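Local coordinates for protein catechol O-methyltransferase (Mycobacterium tuberculosis, PDB 6JCL) that transfers a methyl group from S-adenosylmethionine to catechol-like compounds such as gallic acid, caffeic acid and dopamine, using a divalent metal ion, at residues G172-S177 with A184-L189. Sequence-based numbering, arbitrary orientation. Where two conformers were deposited one is given.
Sequences GILAES and AARRTL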
# COMPACT_ATOMS: atom_id res chain seq x y z
N GLY A 172 9.79 3.92 -17.95
CA GLY A 172 11.06 4.49 -18.37
C GLY A 172 12.25 3.95 -17.62
O GLY A 172 13.38 4.11 -18.07
N ILE A 173 12.03 3.33 -16.45
CA ILE A 173 13.13 2.73 -15.71
C ILE A 173 13.76 1.58 -16.48
O ILE A 173 14.87 1.16 -16.16
CB ILE A 173 12.69 2.24 -14.32
CG1 ILE A 173 11.50 1.28 -14.43
CG2 ILE A 173 12.32 3.42 -13.40
CD1 ILE A 173 11.27 0.46 -13.11
N LEU A 174 13.08 1.07 -17.51
CA LEU A 174 13.63 0.02 -18.36
C LEU A 174 14.28 0.56 -19.63
O LEU A 174 14.87 -0.21 -20.39
CB LEU A 174 12.54 -0.99 -18.75
CG LEU A 174 12.18 -2.09 -17.73
CD1 LEU A 174 12.27 -1.61 -16.32
CD2 LEU A 174 10.81 -2.67 -18.04
N ALA A 175 14.18 1.86 -19.88
CA ALA A 175 14.66 2.47 -21.12
C ALA A 175 15.99 3.17 -20.90
O ALA A 175 16.35 3.53 -19.78
CB ALA A 175 13.63 3.47 -21.66
N GLU A 176 16.73 3.37 -21.99
CA GLU A 176 18.01 4.08 -21.92
C GLU A 176 17.93 5.51 -22.45
O GLU A 176 18.70 5.93 -23.31
CB GLU A 176 19.09 3.29 -22.64
CG GLU A 176 19.32 1.92 -22.06
CD GLU A 176 20.69 1.37 -22.41
OE1 GLU A 176 20.92 1.04 -23.59
OE2 GLU A 176 21.53 1.27 -21.49
N SER A 177 16.99 6.27 -21.92
CA SER A 177 16.71 7.63 -22.34
C SER A 177 17.38 8.58 -21.35
O SER A 177 17.55 8.24 -20.17
CB SER A 177 15.19 7.89 -22.38
OG SER A 177 14.87 9.26 -22.65
N ALA A 184 16.96 8.15 -12.17
CA ALA A 184 17.02 8.17 -10.71
C ALA A 184 16.16 7.08 -10.11
O ALA A 184 16.55 6.42 -9.13
CB ALA A 184 16.57 9.55 -10.19
N ALA A 185 14.96 6.86 -10.67
CA ALA A 185 14.08 5.84 -10.12
C ALA A 185 14.71 4.45 -10.24
O ALA A 185 14.62 3.64 -9.32
CB ALA A 185 12.73 5.87 -10.83
N ARG A 186 15.31 4.15 -11.39
CA ARG A 186 15.92 2.84 -11.55
C ARG A 186 17.05 2.63 -10.54
O ARG A 186 17.16 1.56 -9.93
CB ARG A 186 16.44 2.66 -12.98
CG ARG A 186 17.13 1.33 -13.23
CD ARG A 186 17.73 1.29 -14.64
NE ARG A 186 18.45 0.05 -14.93
CZ ARG A 186 17.89 -1.04 -15.44
NH1 ARG A 186 18.63 -2.11 -15.68
NH2 ARG A 186 16.59 -1.06 -15.71
N ARG A 187 17.90 3.65 -10.36
CA ARG A 187 18.99 3.54 -9.40
C ARG A 187 18.45 3.44 -7.98
O ARG A 187 19.02 2.73 -7.15
CB ARG A 187 19.93 4.75 -9.52
CG ARG A 187 21.06 4.75 -8.49
CD ARG A 187 21.71 6.11 -8.29
NE ARG A 187 22.68 6.07 -7.19
CZ ARG A 187 23.06 7.14 -6.49
NH1 ARG A 187 22.56 8.33 -6.75
NH2 ARG A 187 23.94 7.00 -5.51
N THR A 188 17.37 4.17 -7.70
CA THR A 188 16.75 4.09 -6.37
C THR A 188 16.30 2.67 -6.07
O THR A 188 16.55 2.15 -4.98
CB THR A 188 15.56 5.04 -6.32
OG1 THR A 188 16.01 6.39 -6.46
CG2 THR A 188 14.75 4.90 -5.00
N LEU A 189 15.61 2.05 -7.03
CA LEU A 189 15.11 0.69 -6.82
C LEU A 189 16.27 -0.30 -6.65
O LEU A 189 16.21 -1.21 -5.80
CB LEU A 189 14.22 0.29 -7.99
CG LEU A 189 12.89 1.06 -8.10
CD1 LEU A 189 12.26 0.79 -9.48
CD2 LEU A 189 11.95 0.64 -6.99
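Arg186, in one of its two conformers, reaches from helix 180-194 to the backbone of Ile173, in the 3-10 turn of the preceding loop. Arg186 CB packs 4.0 Å from Ile173 CB. With CG anti to the backbone N (chi1 178°) and the chain extended as far as NE, the side chain runs past the Ile173 carbonyl. Arg186 CG lies 3.7 Å and its CD 3.2 Å from Ile173 O. NE and CZ pass the same oxygen at longer range. At the tip, Arg186 NH2 turns back and donates a hydrogen bond to Ile173 O, 2.8 Å long and bent to 149° at the hydrogen. The oxygen sits at the guanidinium edge, slightly out of its plane.

The Ile173 side chain packs on the helix with both branches. Ile173 CG2 meets Ala185 CB at 3.6 Å. Ile173 CD1 meets Leu189 CD1 at 3.8 Å, the two side chains crossing at about a right angle. Val12 and Leu16 of the second subunit pack on Ile173 and Leu189, and its Phe15 on Arg186. Ala185 lies about 7 Å, side chain to side chain, from the metal ligand Asn166. The contact joins the loop after strand 160-165 to the next helix, near the metal site and at the dimer interface of a Rossmann-like, cation-dependent O-methyltransferase.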